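Local coordinates for hemoglobin-like protein (Methylacidiphilum infernorum, PDB 4NK1), which binds heme b as a group II truncated hemoglobin and, judging from its family, probably binds or carries oxygen, at residues B[46-51]-B[158-163]. Numbering follows the deposited sequence.
Sequences EVKFPS and FWQWIE
W161 of helix 155-165 meets F49 and P50 of the extended segment 46-51, strand 47-48 and the loop leading into helix 52-58 of this truncated globin fold. The tight part is gathered round the indole. P50 lies over one face of it: its CD stands 3.7 Å from the centroid of the five-membered ring and 17° off the ring normal, a CH-pi contact, while CG of the same proline reaches CE3 of W161. F49 meets the indole obliquely, with the two ring planes at 48° and the centroids of the phenyl and the five-membered ring 4.3 Å apart. The pyrrole nitrogen NE1 of W161 sits over the centre of the F49 ring, 3.4 Å from F49 CD2. V47 CG2 meets the indole at its edge, near the ring plane, 3.9 Å from W161 CD1. With CG anti to the backbone N (chi1 171°), W161 swings its indole across the segment to meet both rings. Its side chain also comes to about 4 Å from the bound heme and touches F100 and M104 of helix 87-104, so the segment packs on a residue bordering the heme pocket. Cutting the indole back to an alanine is likely to leave F49 and P50 without their shared partner and to open a gap beside the heme. The other flank is loose and polar. K48 is exposed, and its extended chain only passes the amide of Q160, with K48 CB 4.1 Å from Q160 NE2. V47 and K48 also pair in antiparallel fashion with a strand of the second subunit, carrying the sheet across the interface. No direct hydrogen bond joins the two segments; instead a water accepts from K48 N at 2.9 Å and donates to Q160 O at 3.0 Å.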
# COMPACT_ATOMS: atom_id res chain seq x y z
N GLU B 46 -17.73 3.62 -0.59
CA GLU B 46 -18.67 3.19 0.45
C GLU B 46 -19.04 1.73 0.21
O GLU B 46 -19.16 1.29 -0.93
CB GLU B 46 -19.92 4.07 0.50
CG GLU B 46 -20.82 4.01 -0.72
CD GLU B 46 -22.20 4.61 -0.45
OE1 GLU B 46 -23.16 4.27 -1.18
OE2 GLU B 46 -22.33 5.43 0.50
N VAL B 47 -19.15 0.97 1.29
CA VAL B 47 -19.59 -0.40 1.15
C VAL B 47 -20.95 -0.64 1.82
O VAL B 47 -21.15 -0.28 2.99
CB VAL B 47 -18.51 -1.44 1.55
CG1 VAL B 47 -17.19 -0.77 1.93
CG2 VAL B 47 -18.99 -2.37 2.64
N LYS B 48 -21.89 -1.18 1.05
CA LYS B 48 -23.18 -1.60 1.59
C LYS B 48 -23.09 -3.05 2.02
O LYS B 48 -22.93 -3.95 1.18
CB LYS B 48 -24.28 -1.50 0.53
CG LYS B 48 -24.55 -0.11 -0.01
CD LYS B 48 -26.01 -0.04 -0.43
CE LYS B 48 -26.29 1.10 -1.40
NZ LYS B 48 -27.75 1.18 -1.73
N PHE B 49 -23.19 -3.29 3.32
CA PHE B 49 -23.32 -4.65 3.79
C PHE B 49 -24.69 -5.18 3.39
O PHE B 49 -25.64 -4.40 3.29
CB PHE B 49 -23.10 -4.69 5.30
CG PHE B 49 -21.66 -4.72 5.70
CD1 PHE B 49 -20.83 -3.63 5.44
CD2 PHE B 49 -21.11 -5.84 6.31
CE1 PHE B 49 -19.49 -3.65 5.80
CE2 PHE B 49 -19.77 -5.87 6.67
CZ PHE B 49 -18.96 -4.77 6.42
N PRO B 50 -24.79 -6.49 3.13
CA PRO B 50 -26.05 -7.09 2.64
C PRO B 50 -27.16 -6.98 3.69
O PRO B 50 -26.86 -7.04 4.89
CB PRO B 50 -25.68 -8.57 2.44
CG PRO B 50 -24.16 -8.62 2.46
CD PRO B 50 -23.75 -7.51 3.36
N SER B 51 -28.41 -6.83 3.28
CA SER B 51 -29.50 -6.90 4.24
C SER B 51 -29.71 -8.36 4.64
O SER B 51 -29.11 -9.27 4.03
CB SER B 51 -30.79 -6.33 3.66
OG SER B 51 -31.35 -7.20 2.69
N PHE B 158 -25.17 -9.39 -2.72
CA PHE B 158 -23.98 -10.03 -2.19
C PHE B 158 -22.74 -9.54 -2.92
O PHE B 158 -21.73 -9.20 -2.30
CB PHE B 158 -24.06 -11.54 -2.29
CG PHE B 158 -22.89 -12.23 -1.67
CD1 PHE B 158 -22.90 -12.57 -0.32
CD2 PHE B 158 -21.76 -12.54 -2.43
CE1 PHE B 158 -21.81 -13.22 0.26
CE2 PHE B 158 -20.67 -13.17 -1.85
CZ PHE B 158 -20.70 -13.51 -0.50
N TRP B 159 -22.80 -9.51 -4.25
CA TRP B 159 -21.66 -9.09 -5.05
C TRP B 159 -21.17 -7.68 -4.72
O TRP B 159 -19.97 -7.45 -4.55
CB TRP B 159 -21.97 -9.16 -6.54
CG TRP B 159 -20.78 -8.75 -7.36
CD1 TRP B 159 -20.57 -7.54 -7.96
CD2 TRP B 159 -19.61 -9.54 -7.61
NE1 TRP B 159 -19.34 -7.54 -8.60
CE2 TRP B 159 -18.74 -8.76 -8.39
CE3 TRP B 159 -19.23 -10.84 -7.27
CZ2 TRP B 159 -17.49 -9.24 -8.83
CZ3 TRP B 159 -18.00 -11.32 -7.70
CH2 TRP B 159 -17.15 -10.51 -8.47
N GLN B 160 -22.09 -6.73 -4.67
CA GLN B 160 -21.71 -5.34 -4.46
C GLN B 160 -21.03 -5.14 -3.12
O GLN B 160 -20.19 -4.26 -2.97
CB GLN B 160 -22.91 -4.41 -4.60
CG GLN B 160 -23.77 -4.30 -3.37
CD GLN B 160 -25.05 -3.58 -3.67
OE1 GLN B 160 -25.26 -3.10 -4.79
NE2 GLN B 160 -25.93 -3.48 -2.67
N TRP B 161 -21.39 -5.98 -2.14
CA TRP B 161 -20.73 -5.96 -0.85
C TRP B 161 -19.27 -6.38 -0.99
O TRP B 161 -18.36 -5.60 -0.69
CB TRP B 161 -21.46 -6.86 0.14
CG TRP B 161 -20.73 -7.06 1.44
CD1 TRP B 161 -20.21 -6.09 2.24
CD2 TRP B 161 -20.46 -8.31 2.10
NE1 TRP B 161 -19.63 -6.65 3.36
CE2 TRP B 161 -19.76 -8.01 3.29
CE3 TRP B 161 -20.74 -9.64 1.78
CZ2 TRP B 161 -19.34 -9.01 4.18
CZ3 TRP B 161 -20.31 -10.64 2.67
CH2 TRP B 161 -19.62 -10.31 3.85
N ILE B 162 -19.03 -7.61 -1.44
CA ILE B 162 -17.63 -8.05 -1.52
C ILE B 162 -16.78 -7.24 -2.49
O ILE B 162 -15.59 -7.03 -2.25
CB ILE B 162 -17.47 -9.57 -1.79
CG1 ILE B 162 -18.02 -9.95 -3.16
CG2 ILE B 162 -18.10 -10.39 -0.66
CD1 ILE B 162 -17.82 -11.43 -3.51
N GLU B 163 -17.39 -6.76 -3.58
CA GLU B 163 -16.64 -6.02 -4.60
C GLU B 163 -16.03 -4.78 -4.00
O GLU B 163 -14.86 -4.48 -4.23
CB GLU B 163 -17.57 -5.62 -5.75
CG GLU B 163 -16.88 -4.98 -6.94
CD GLU B 163 -16.68 -3.48 -6.79
OE1 GLU B 163 -17.39 -2.85 -5.97
OE2 GLU B 163 -15.81 -2.92 -7.49
O HOH W 1 -20.80 -1.74 -1.55